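Local coordinates for endolysin (Clostridium phage phiCD27, PDB 3QAY), which probably cleaves the amide bond between N-acetylmuramic acid and L-alanine in the cell-wall peptidoglycan of Clostridium difficile, as a zinc-dependent amidase, at residues 11-14 and 18-21; 32-37 and 165-170; 111-116 and 123-128; 37-42 and 49-54; 57-62 and 66-71. All coordinates share one frame; numbering follows the deposited sequence.

Contact 1. Residues 11-14 and 18-21; sequences SILK and CTSA
Cys-18 enters the contact opposite Ile-12, and their CA atoms come to 4.3 Å in a lone beta bridge. Its SG stands anti to the backbone N (chi1 -173°) and lies loosely against CG1 of Ile-12, 4.3 Å away, while the CA-H of Cys-18 makes a C-H...O contact with the carbonyl O of Ser-11. That same oxygen takes the N-H of Thr-19, with N and O 2.9 Å apart; the bond is straight, the donor sitting almost directly beyond the end of the carbonyl.

Thr-19 contributes the largest share of the contact. Its CB points at segment 11-14, and chi1 of 63° tucks OG1 back between its own N and carbonyl carbon. There OG1 accepts the backbone N-H of Ser-11 (N to OG1 2.9 Å), so Thr-19 answers both polar backbone groups of Ser-11, one with its main chain and one with its side chain. OG1 and Ser-11 OG are not bonded to each other; each is hydrogen-bonded to the carboxylate atom OE2 of Glu-65. The threonine methyl CG2 meets the end of Leu-13, whose CD2 is modelled so close that the exact placement of this methyl is doubtful.

Beyond Thr-19 the segment turns away. Ser-20 OG bonds the O of Ala-21, and the N of Ala-21 bonds Glu-27, one of the zinc ligands. The whole pairing lies near the surface in the long connection from strand 3-8 to helix 27-44, with the side chain of Thr-19 about 8 Å from the zinc ion and Ile-12 and Cys-18 resting on Tyr-28 of that helix.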
# COMPACT_ATOMS: atom_id res chain seq x y z
N SER A 11 3.91 -11.90 2.14
CA SER A 11 5.28 -12.41 2.20
C SER A 11 5.44 -13.70 1.41
O SER A 11 4.45 -14.30 0.98
CB SER A 11 5.68 -12.67 3.65
OG SER A 11 4.89 -13.69 4.23
N ILE A 12 6.68 -14.12 1.24
CA ILE A 12 6.99 -15.44 0.72
C ILE A 12 7.41 -16.31 1.89
O ILE A 12 8.45 -16.07 2.51
CB ILE A 12 8.10 -15.39 -0.34
CG1 ILE A 12 7.61 -14.63 -1.57
CG2 ILE A 12 8.53 -16.80 -0.72
CD1 ILE A 12 8.63 -14.54 -2.67
N LEU A 13 6.61 -17.34 2.18
CA LEU A 13 6.89 -18.26 3.28
C LEU A 13 8.14 -19.11 3.01
O LEU A 13 8.69 -19.09 1.91
CB LEU A 13 5.69 -19.20 3.55
CG LEU A 13 4.49 -18.74 4.40
CD1 LEU A 13 4.65 -17.34 5.00
CD2 LEU A 13 3.18 -18.88 3.64
N LYS A 14 8.55 -19.85 4.03
CA LYS A 14 9.69 -20.77 3.94
C LYS A 14 9.45 -21.87 2.91
O LYS A 14 10.39 -22.34 2.26
CB LYS A 14 9.95 -21.39 5.31
CG LYS A 14 11.24 -22.20 5.39
CD LYS A 14 11.44 -22.78 6.78
CE LYS A 14 12.87 -23.26 6.96
NZ LYS A 14 13.85 -22.13 6.79
N CYS A 18 3.64 -17.89 -1.66
CA CYS A 18 3.42 -16.45 -1.52
C CYS A 18 2.02 -16.20 -0.97
O CYS A 18 1.04 -16.74 -1.48
CB CYS A 18 3.58 -15.74 -2.86
SG CYS A 18 3.50 -13.96 -2.71
N THR A 19 1.92 -15.38 0.07
CA THR A 19 0.65 -15.23 0.79
C THR A 19 -0.27 -14.17 0.16
O THR A 19 -1.40 -13.97 0.62
CB THR A 19 0.90 -14.89 2.26
OG1 THR A 19 1.57 -13.63 2.37
CG2 THR A 19 1.74 -15.99 2.91
N SER A 20 0.21 -13.52 -0.90
CA SER A 20 -0.55 -12.45 -1.55
C SER A 20 -1.53 -13.00 -2.59
O SER A 20 -1.46 -14.17 -2.97
CB SER A 20 0.40 -11.45 -2.22
OG SER A 20 0.89 -11.91 -3.47
N ALA A 21 -2.43 -12.14 -3.05
CA ALA A 21 -3.23 -12.45 -4.23
C ALA A 21 -2.31 -12.58 -5.45
O ALA A 21 -1.22 -12.00 -5.47
CB ALA A 21 -4.29 -11.40 -4.48

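Contact 2. Residues 32-37 and 165-170; sequences KSLAPV and GIAKLI
Leu-34 and Ile-166 meet methyl to methyl: CD2 of the leucine lies 3.8 Å from CG2 of the isoleucine, and CD1 touches the same methyl slightly farther off. With CG anti to the backbone N (chi1 179°), Leu-34 extends toward helix 152-175, and the two side chains cross at about a right angle. Only the CG2 branch of Ile-166 takes part; the CG1 branch turns off the other way, and the residue also packs on Tyr-30 and Phe-120. A second apolar pair joins Val-37 to Ala-167, whose CB sits 4.0 Å from CG1 of the valine. CA of Val-37 and CA of Ala-167 are 6.6 Å apart, the closest CA pair across the contact.

These pairs form the interface of two helices that cover the central sheet of this zinc amidase domain, 27-44 and 152-175. Their local axes pass 9.6 Å apart at a signed angle of -56°, and the small alanine lies where they come together.

Contacts between methyls and main chain fill in the rest. CD1 of Leu-34 reaches the N of Ala-167 at 4.3 Å, and CB of Ala-167 approaches the carbonyl O of Val-37 at 4.1 Å. That oxygen is already engaged by the hydroxyl of Thr-41 one turn on. Both Leu-34 and Val-37 also lean on His-163, a turn earlier in helix 152-175.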
# COMPACT_ATOMS: atom_id res chain seq x y z
N LYS A 32 6.46 -5.01 -3.84
CA LYS A 32 7.89 -5.02 -3.55
C LYS A 32 8.64 -4.06 -4.49
O LYS A 32 9.59 -3.39 -4.08
CB LYS A 32 8.44 -6.46 -3.66
CG LYS A 32 9.96 -6.59 -3.54
CD LYS A 32 10.41 -8.04 -3.66
CE LYS A 32 11.91 -8.18 -3.43
NZ LYS A 32 12.35 -9.60 -3.54
N SER A 33 8.21 -4.00 -5.75
CA SER A 33 8.78 -3.08 -6.74
C SER A 33 8.32 -1.63 -6.56
O SER A 33 9.12 -0.72 -6.69
CB SER A 33 8.46 -3.55 -8.16
OG SER A 33 9.21 -4.71 -8.49
N LEU A 34 7.03 -1.43 -6.28
CA LEU A 34 6.47 -0.09 -6.08
C LEU A 34 7.01 0.63 -4.83
O LEU A 34 7.26 1.84 -4.85
CB LEU A 34 4.95 -0.17 -5.97
CG LEU A 34 4.21 1.15 -5.72
CD1 LEU A 34 4.50 2.13 -6.83
CD2 LEU A 34 2.70 0.90 -5.58
N ALA A 35 7.15 -0.11 -3.73
CA ALA A 35 7.48 0.49 -2.42
C ALA A 35 8.67 1.46 -2.46
O ALA A 35 8.55 2.58 -1.98
CB ALA A 35 7.70 -0.61 -1.37
N PRO A 36 9.83 1.03 -3.02
CA PRO A 36 10.99 1.92 -3.11
C PRO A 36 10.81 3.12 -4.04
O PRO A 36 11.37 4.18 -3.78
CB PRO A 36 12.10 1.01 -3.64
CG PRO A 36 11.41 -0.14 -4.23
CD PRO A 36 10.15 -0.33 -3.47
N VAL A 37 10.01 2.97 -5.09
CA VAL A 37 9.67 4.09 -5.97
C VAL A 37 8.78 5.10 -5.22
O VAL A 37 8.98 6.32 -5.32
CB VAL A 37 8.98 3.61 -7.25
CG1 VAL A 37 8.53 4.79 -8.11
CG2 VAL A 37 9.90 2.68 -8.04
N GLY A 165 4.31 6.79 -11.92
CA GLY A 165 2.96 7.31 -12.14
C GLY A 165 2.00 6.97 -11.02
O GLY A 165 1.21 7.81 -10.60
N ILE A 166 2.05 5.73 -10.54
CA ILE A 166 1.24 5.30 -9.39
C ILE A 166 1.70 6.02 -8.13
O ILE A 166 0.89 6.54 -7.36
CB ILE A 166 1.34 3.78 -9.16
CG1 ILE A 166 0.61 3.02 -10.27
CG2 ILE A 166 0.77 3.39 -7.78
CD1 ILE A 166 -0.87 2.82 -10.00
N ALA A 167 3.02 6.05 -7.92
CA ALA A 167 3.62 6.71 -6.77
C ALA A 167 3.21 8.18 -6.68
O ALA A 167 2.80 8.66 -5.63
CB ALA A 167 5.14 6.58 -6.81
N LYS A 168 3.32 8.89 -7.80
CA LYS A 168 3.01 10.32 -7.82
C LYS A 168 1.58 10.59 -7.37
O LYS A 168 1.34 11.55 -6.64
CB LYS A 168 3.25 10.90 -9.22
CG LYS A 168 3.12 12.43 -9.31
CD LYS A 168 3.46 12.94 -10.71
CE LYS A 168 3.29 14.46 -10.83
NZ LYS A 168 2.75 14.87 -12.17
N LEU A 169 0.64 9.74 -7.78
CA LEU A 169 -0.77 9.92 -7.42
C LEU A 169 -0.99 9.71 -5.92
O LEU A 169 -1.72 10.47 -5.28
CB LEU A 169 -1.67 8.99 -8.24
CG LEU A 169 -1.80 9.31 -9.74
CD1 LEU A 169 -2.64 8.25 -10.46
CD2 LEU A 169 -2.40 10.70 -9.93
N ILE A 170 -0.34 8.69 -5.38
CA ILE A 170 -0.42 8.39 -3.95
C ILE A 170 0.20 9.51 -3.13
O ILE A 170 -0.36 9.93 -2.12
CB ILE A 170 0.31 7.09 -3.59
CG1 ILE A 170 -0.42 5.88 -4.20
CG2 ILE A 170 0.44 6.96 -2.08
CD1 ILE A 170 0.29 4.55 -4.01

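Contact 3. Residues 111-116 and 123-128; sequences RICDKL and RGAKLD
Cys-113 of the helix and Gly-124 of the strand bring their CA atoms to 6.0 Å, close enough for a single side chain to bridge helix and strand. That side chain is the cysteine's. Its CB points at the strand, and chi1 of -81° sets SG beside its own backbone N and opposite the carbonyl carbon, with the sulfur projecting against the peptide link between Gly-124 and Ala-125. SG lies 3.6 Å from the C of Gly-124 and 3.7 Å from the N of Ala-125, touching both atoms of that link about equally. The sulfur thus packs mainly on main chain; the CB of Ala-125 is its looser neighbour, 4.5 Å from SG.

Helix 103-116 is the connection of a beta-alpha-beta unit, running between the parallel, neighbouring strands 96-100 and 122-127, and Cys-113 also touches Val-98 on the first of them. The cysteine side chain therefore reaches both strands of the unit.

Gly-124 has an unusual backbone, with phi 98° and psi 157°, angles at which a CB would be jammed against the carbonyl O of Arg-123. The need for glycine comes from this backbone, since a CB here would point away from the helix. Ala-125 presents its CB obliquely and also touches Leu-106, Ala-109 and Thr-110, earlier on the same helix. Two charged side chains of the strand are paired: Arg-123 NE and Lys-126 NZ both form salt bridges to OE2 of Glu-97.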
# COMPACT_ATOMS: atom_id res chain seq x y z
N ARG A 111 -8.22 11.51 -0.32
CA ARG A 111 -7.37 12.19 -1.28
C ARG A 111 -6.60 11.20 -2.16
O ARG A 111 -6.51 11.39 -3.37
CB ARG A 111 -6.41 13.15 -0.57
CG ARG A 111 -7.12 14.33 0.10
CD ARG A 111 -6.12 15.43 0.49
NE ARG A 111 -5.01 14.91 1.29
CZ ARG A 111 -4.92 14.97 2.62
NH1 ARG A 111 -5.86 15.55 3.36
NH2 ARG A 111 -3.85 14.45 3.23
N ILE A 112 -6.06 10.14 -1.56
CA ILE A 112 -5.41 9.08 -2.33
C ILE A 112 -6.38 8.49 -3.35
O ILE A 112 -6.06 8.34 -4.53
CB ILE A 112 -4.89 7.95 -1.43
CG1 ILE A 112 -3.73 8.44 -0.56
CG2 ILE A 112 -4.43 6.77 -2.27
CD1 ILE A 112 -3.42 7.53 0.59
N CYS A 113 -7.58 8.16 -2.88
CA CYS A 113 -8.63 7.62 -3.74
C CYS A 113 -8.99 8.54 -4.90
O CYS A 113 -9.13 8.07 -6.03
CB CYS A 113 -9.88 7.31 -2.91
SG CYS A 113 -9.76 5.74 -2.07
N ASP A 114 -9.13 9.83 -4.63
CA ASP A 114 -9.44 10.79 -5.68
C ASP A 114 -8.32 10.86 -6.72
O ASP A 114 -8.60 10.92 -7.92
CB ASP A 114 -9.70 12.19 -5.10
CG ASP A 114 -11.09 12.33 -4.53
OD1 ASP A 114 -11.98 11.53 -4.89
OD2 ASP A 114 -11.29 13.24 -3.71
N LYS A 115 -7.07 10.83 -6.26
CA LYS A 115 -5.93 10.87 -7.17
C LYS A 115 -5.83 9.62 -8.04
O LYS A 115 -5.77 9.70 -9.26
CB LYS A 115 -4.62 11.12 -6.40
CG LYS A 115 -4.41 12.59 -6.03
CD LYS A 115 -4.19 13.44 -7.28
CE LYS A 115 -4.09 14.91 -6.95
NZ LYS A 115 -3.67 15.70 -8.14
N LEU A 116 -5.84 8.45 -7.40
CA LEU A 116 -5.90 7.20 -8.15
C LEU A 116 -7.14 7.17 -9.06
O LEU A 116 -7.07 6.65 -10.17
CB LEU A 116 -5.89 5.99 -7.21
CG LEU A 116 -4.54 5.73 -6.52
CD1 LEU A 116 -4.70 4.72 -5.38
CD2 LEU A 116 -3.50 5.23 -7.51
N ARG A 123 -13.21 3.43 -6.06
CA ARG A 123 -14.11 2.60 -5.24
C ARG A 123 -14.43 3.25 -3.90
O ARG A 123 -15.36 2.83 -3.22
CB ARG A 123 -13.51 1.21 -5.02
CG ARG A 123 -13.27 0.42 -6.31
CD ARG A 123 -12.38 -0.80 -6.08
NE ARG A 123 -13.01 -1.81 -5.23
CZ ARG A 123 -13.92 -2.70 -5.63
NH1 ARG A 123 -14.33 -2.74 -6.90
NH2 ARG A 123 -14.42 -3.57 -4.76
N GLY A 124 -13.64 4.26 -3.51
CA GLY A 124 -13.88 5.02 -2.28
C GLY A 124 -13.05 4.57 -1.09
O GLY A 124 -12.58 3.44 -1.04
N ALA A 125 -12.86 5.48 -0.13
CA ALA A 125 -12.20 5.17 1.14
C ALA A 125 -13.15 4.36 2.01
O ALA A 125 -14.35 4.65 2.06
CB ALA A 125 -11.80 6.45 1.85
N LYS A 126 -12.63 3.36 2.70
CA LYS A 126 -13.48 2.45 3.48
C LYS A 126 -12.90 2.22 4.87
O LYS A 126 -11.72 1.93 5.01
CB LYS A 126 -13.63 1.11 2.75
CG LYS A 126 -14.20 1.24 1.35
CD LYS A 126 -14.31 -0.09 0.65
CE LYS A 126 -14.83 0.08 -0.77
NZ LYS A 126 -15.18 -1.24 -1.37
N LEU A 127 -13.75 2.36 5.88
CA LEU A 127 -13.36 2.11 7.26
C LEU A 127 -13.30 0.61 7.51
O LEU A 127 -14.24 -0.11 7.16
CB LEU A 127 -14.38 2.75 8.21
CG LEU A 127 -14.16 2.56 9.72
CD1 LEU A 127 -12.91 3.29 10.19
CD2 LEU A 127 -15.39 3.04 10.49
N ASP A 128 -12.18 0.14 8.06
CA ASP A 128 -12.06 -1.24 8.52
C ASP A 128 -11.20 -1.30 9.77
O ASP A 128 -9.98 -1.15 9.71
CB ASP A 128 -11.47 -2.14 7.42
CG ASP A 128 -11.58 -3.62 7.75
OD1 ASP A 128 -11.98 -3.96 8.89
OD2 ASP A 128 -11.25 -4.47 6.89

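Contact 4. Residues 37-42 and 49-54; sequences VLADTF and VDVIIC. With PO4 (phosphate ion), chain G.
Ala-39 and Val-49 are pressed together unusually tightly: CB of the alanine stands only 3.5 Å from CG1 of the valine, shorter than an ordinary carbon contact, and their CA atoms are 5.7 Å apart. The small side chain lets the helix run low over the strand, the two local axes passing 8.6 Å apart and running almost antiparallel at 172°.

Val-49 splits its two branches between two helix residues. CG1, anti to the backbone N at a chi1 of -175°, goes to Ala-39, while CG2 swings to Phe-42 and meets its CB at 3.6 Å. The phenylalanine ring itself leads off toward Ile-4 on strand 3-8. Two residues on along the strand, Val-51 adds CG2 beside it, so the Ala-39 methyl meets two valines. Helix 27-44 crosses between parallel neighbours here, strands 3-8 and 48-52, as the middle of a beta-alpha-beta unit.

Strand 48-52 is the outermost on this side of the sheet. Asp-50 and Ile-52 bond to strand 3-8, whereas Val-51 turns its N-H to a phosphate ion, with N and O3 2.8 Å apart in a nearly straight bond. Arg-43 also binds that phosphate, and it bonds the O of Val-49 and Asp-40 too.

Chemically the contact has two halves: a wholly apolar seam of methyls between helix and sheet, and a polar outer edge whose peptide N-H can take an anion. The ion probably came from the crystallisation liquor, so this need not reflect a natural ligand.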
# COMPACT_ATOMS: atom_id res chain seq x y z
N VAL A 37 10.01 2.97 -5.09
CA VAL A 37 9.67 4.09 -5.97
C VAL A 37 8.78 5.10 -5.22
O VAL A 37 8.98 6.32 -5.32
CB VAL A 37 8.98 3.61 -7.25
CG1 VAL A 37 8.53 4.79 -8.11
CG2 VAL A 37 9.90 2.68 -8.04
N LEU A 38 7.81 4.58 -4.47
CA LEU A 38 6.92 5.42 -3.65
C LEU A 38 7.72 6.19 -2.59
O LEU A 38 7.49 7.38 -2.40
CB LEU A 38 5.84 4.57 -2.96
CG LEU A 38 4.80 5.28 -2.09
CD1 LEU A 38 4.08 6.38 -2.88
CD2 LEU A 38 3.79 4.30 -1.50
N ALA A 39 8.63 5.51 -1.91
CA ALA A 39 9.52 6.14 -0.93
C ALA A 39 10.31 7.31 -1.53
O ALA A 39 10.34 8.40 -0.96
CB ALA A 39 10.48 5.11 -0.32
N ASP A 40 10.93 7.06 -2.68
CA ASP A 40 11.72 8.08 -3.36
C ASP A 40 10.89 9.29 -3.79
O ASP A 40 11.37 10.43 -3.78
CB ASP A 40 12.42 7.49 -4.59
CG ASP A 40 13.65 6.66 -4.23
OD1 ASP A 40 14.12 6.73 -3.08
OD2 ASP A 40 14.14 5.95 -5.13
N THR A 41 9.64 9.04 -4.17
CA THR A 41 8.74 10.13 -4.55
C THR A 41 8.43 11.01 -3.33
O THR A 41 8.45 12.24 -3.44
CB THR A 41 7.45 9.59 -5.20
OG1 THR A 41 7.80 8.69 -6.26
CG2 THR A 41 6.61 10.72 -5.75
N PHE A 42 8.19 10.39 -2.18
CA PHE A 42 8.05 11.14 -0.92
C PHE A 42 9.33 11.88 -0.57
O PHE A 42 9.28 13.03 -0.14
CB PHE A 42 7.68 10.22 0.25
CG PHE A 42 6.21 9.93 0.37
CD1 PHE A 42 5.32 10.93 0.71
CD2 PHE A 42 5.73 8.64 0.17
CE1 PHE A 42 3.97 10.67 0.83
CE2 PHE A 42 4.38 8.36 0.29
CZ PHE A 42 3.49 9.38 0.63
N VAL A 49 11.47 8.37 4.79
CA VAL A 49 10.72 7.14 4.57
C VAL A 49 11.55 5.90 4.90
O VAL A 49 12.74 5.83 4.55
CB VAL A 49 10.26 7.02 3.10
CG1 VAL A 49 9.37 5.78 2.93
CG2 VAL A 49 9.53 8.26 2.66
N ASP A 50 10.92 4.96 5.59
CA ASP A 50 11.44 3.62 5.80
C ASP A 50 10.51 2.64 5.13
O ASP A 50 9.29 2.70 5.32
CB ASP A 50 11.50 3.27 7.29
CG ASP A 50 12.53 4.06 8.04
OD1 ASP A 50 13.53 4.50 7.42
OD2 ASP A 50 12.35 4.24 9.26
N VAL A 51 11.07 1.73 4.34
CA VAL A 51 10.31 0.69 3.69
C VAL A 51 10.50 -0.60 4.48
O VAL A 51 11.64 -1.00 4.73
CB VAL A 51 10.76 0.48 2.23
CG1 VAL A 51 10.05 -0.73 1.63
CG2 VAL A 51 10.50 1.74 1.41
N ILE A 52 9.40 -1.24 4.86
CA ILE A 52 9.43 -2.50 5.60
C ILE A 52 8.86 -3.61 4.75
O ILE A 52 7.68 -3.60 4.41
CB ILE A 52 8.60 -2.43 6.91
CG1 ILE A 52 9.07 -1.28 7.81
CG2 ILE A 52 8.68 -3.75 7.67
CD1 ILE A 52 10.51 -1.36 8.22
N ILE A 53 9.71 -4.57 4.39
CA ILE A 53 9.28 -5.73 3.63
C ILE A 53 9.68 -6.97 4.42
O ILE A 53 10.80 -7.04 4.94
CB ILE A 53 9.93 -5.77 2.23
CG1 ILE A 53 9.77 -4.41 1.54
CG2 ILE A 53 9.31 -6.88 1.38
CD1 ILE A 53 10.28 -4.36 0.09
N CYS A 54 8.77 -7.92 4.53
CA CYS A 54 9.05 -9.15 5.27
C CYS A 54 10.20 -9.92 4.63
O CYS A 54 10.32 -9.95 3.41
CB CYS A 54 7.81 -10.04 5.32
SG CYS A 54 6.54 -9.42 6.42
P PO4 G . 14.56 2.11 2.98
O1 PO4 G . 15.08 0.73 2.65
O2 PO4 G . 13.66 2.56 1.86
O3 PO4 G . 13.83 2.07 4.30
O4 PO4 G . 15.71 3.08 3.13

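Contact 5. Residues 57-62 and 66-71; sequences KQFKTK and KSYKIP
Phe-59 meets Tyr-68 with the far corner of its ring: CZ lies 3.7 Å from CB of the tyrosine and a little farther from CG, where the tyrosine ring begins. The side chains cross at about a right angle, and the contact stays at the root of Tyr-68, without ring stacking. Both residues aim their CB atoms across the gap. Tyr-68 CG is anti to its backbone N (chi1 -179°), which carries the phenol past Phe-59 to touch Pro-55. Phe-59 has CG beside its own N (chi1 -59°); its side chain also touches Ser-11, Leu-13 and Cys-54, and the residue is buried among these loops.

The other tie is made by water and main chain. A water molecule donates to the carbonyl O of Lys-62 at 2.7 Å and accepts from the N of Lys-66 at 2.9 Å, bridging two groups whose direct separation, O to N, is 4.5 Å. The lysine chains themselves lead away from each other.

Between the segments the chain starts helix 64-75. Thr-61 precedes the first turn and its OG1 caps the N of Asn-63, while Glu-64 OE2 takes the N-H groups of Lys-60 and Thr-61. The loop 57-62, which follows strand 48-52, is thus folded back against the first turns of that helix, while Lys-66 and Ile-70 of the helix touch Tyr-132 of helix 132-135.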
# COMPACT_ATOMS: atom_id res chain seq x y z
N LYS A 57 11.21 -16.43 2.55
CA LYS A 57 11.56 -17.81 2.87
C LYS A 57 12.06 -18.01 4.32
O LYS A 57 12.87 -18.90 4.59
CB LYS A 57 12.54 -18.36 1.83
CG LYS A 57 11.99 -18.23 0.40
CD LYS A 57 12.64 -19.18 -0.60
CE LYS A 57 11.93 -19.10 -1.95
NZ LYS A 57 12.66 -19.83 -3.03
N GLN A 58 11.53 -17.20 5.23
CA GLN A 58 11.86 -17.27 6.65
C GLN A 58 10.66 -17.80 7.44
O GLN A 58 10.82 -18.70 8.26
CB GLN A 58 12.26 -15.89 7.17
CG GLN A 58 12.80 -15.87 8.60
CD GLN A 58 13.13 -14.47 9.10
OE1 GLN A 58 13.99 -13.79 8.55
NE2 GLN A 58 12.46 -14.05 10.16
N PHE A 59 9.48 -17.25 7.17
CA PHE A 59 8.27 -17.56 7.94
C PHE A 59 7.70 -18.95 7.70
O PHE A 59 7.63 -19.41 6.55
CB PHE A 59 7.15 -16.55 7.64
CG PHE A 59 7.50 -15.12 7.93
CD1 PHE A 59 8.52 -14.78 8.82
CD2 PHE A 59 6.78 -14.09 7.33
CE1 PHE A 59 8.82 -13.44 9.08
CE2 PHE A 59 7.07 -12.76 7.59
CZ PHE A 59 8.09 -12.44 8.47
N LYS A 60 7.27 -19.59 8.78
CA LYS A 60 6.56 -20.86 8.72
C LYS A 60 5.10 -20.64 8.31
O LYS A 60 4.56 -21.38 7.49
CB LYS A 60 6.61 -21.57 10.09
CG LYS A 60 8.02 -21.91 10.57
CD LYS A 60 8.00 -22.80 11.82
CE LYS A 60 9.37 -23.42 12.11
NZ LYS A 60 9.31 -24.46 13.18
N THR A 61 4.47 -19.61 8.88
CA THR A 61 3.09 -19.26 8.52
C THR A 61 2.94 -17.76 8.27
O THR A 61 3.82 -16.97 8.64
CB THR A 61 2.08 -19.66 9.63
OG1 THR A 61 2.23 -18.80 10.77
CG2 THR A 61 2.29 -21.10 10.05
N LYS A 62 1.82 -17.38 7.67
CA LYS A 62 1.49 -15.97 7.46
C LYS A 62 1.32 -15.20 8.78
O LYS A 62 1.37 -13.98 8.80
CB LYS A 62 0.21 -15.82 6.61
CG LYS A 62 -1.07 -16.28 7.30
CD LYS A 62 -2.31 -15.78 6.56
CE LYS A 62 -3.57 -15.94 7.41
NZ LYS A 62 -4.82 -15.86 6.60
N LYS A 66 2.45 -10.22 10.93
CA LYS A 66 2.07 -9.31 12.01
C LYS A 66 3.21 -9.13 13.02
O LYS A 66 3.61 -8.01 13.32
CB LYS A 66 0.82 -9.83 12.72
CG LYS A 66 0.33 -8.97 13.88
CD LYS A 66 -1.00 -9.47 14.43
CE LYS A 66 -1.50 -8.57 15.54
NZ LYS A 66 -2.84 -8.96 16.04
N SER A 67 3.73 -10.25 13.52
CA SER A 67 4.80 -10.25 14.52
C SER A 67 6.06 -9.53 14.03
O SER A 67 6.78 -8.94 14.83
CB SER A 67 5.17 -11.68 14.91
OG SER A 67 4.02 -12.47 15.10
N TYR A 68 6.32 -9.61 12.73
CA TYR A 68 7.46 -8.91 12.14
C TYR A 68 7.19 -7.41 11.98
O TYR A 68 8.00 -6.59 12.39
CB TYR A 68 7.83 -9.52 10.79
CG TYR A 68 9.02 -8.86 10.13
CD1 TYR A 68 10.32 -9.15 10.53
CD2 TYR A 68 8.84 -7.93 9.10
CE1 TYR A 68 11.41 -8.54 9.93
CE2 TYR A 68 9.93 -7.31 8.50
CZ TYR A 68 11.20 -7.62 8.92
OH TYR A 68 12.27 -7.01 8.31
N LYS A 69 6.05 -7.07 11.39
CA LYS A 69 5.76 -5.68 11.02
C LYS A 69 5.46 -4.77 12.21
O LYS A 69 6.06 -3.70 12.33
CB LYS A 69 4.61 -5.62 10.00
CG LYS A 69 5.02 -6.08 8.60
CD LYS A 69 3.90 -5.93 7.59
CE LYS A 69 2.70 -6.82 7.94
NZ LYS A 69 1.68 -6.85 6.88
N ILE A 70 4.56 -5.19 13.09
CA ILE A 70 4.04 -4.33 14.17
C ILE A 70 5.09 -3.69 15.11
O ILE A 70 5.02 -2.49 15.37
CB ILE A 70 2.94 -5.06 14.99
CG1 ILE A 70 1.66 -5.18 14.15
CG2 ILE A 70 2.64 -4.34 16.31
CD1 ILE A 70 1.10 -3.84 13.66
N PRO A 71 6.05 -4.49 15.63
CA PRO A 71 7.10 -3.89 16.47
C PRO A 71 7.96 -2.84 15.73
O PRO A 71 8.35 -1.83 16.31
CB PRO A 71 7.96 -5.10 16.89
CG PRO A 71 7.06 -6.29 16.71
CD PRO A 71 6.18 -5.95 15.55
O HOH W 1 0.23 -11.92 10.08

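How the contacts relate
Contacts 1 and 5 make one surface region, their centres 10 Å apart: the main chain of 11-14 probably hydrogen-bonds to 57-62, through Ile-12 with Lys-57 and Lys-14 with Phe-59. Contacts 2 and 4 lie 8 Å apart on helix 27-44 and share Val-37, one facing helix 152-175, the other strand 48-52. Segment 49-54 then leads to contact 5, Cys-54 touching both Phe-59 and Ser-11. Contact 3 stands beyond the centre of the chain from contact 1, about 26 Å between centres, against helix 152-175. Contact 1 closes before contact 2 opens; contacts 3, 4 and 5 fall inside the loop closed by contact 2, which ties early and late parts of the domain together.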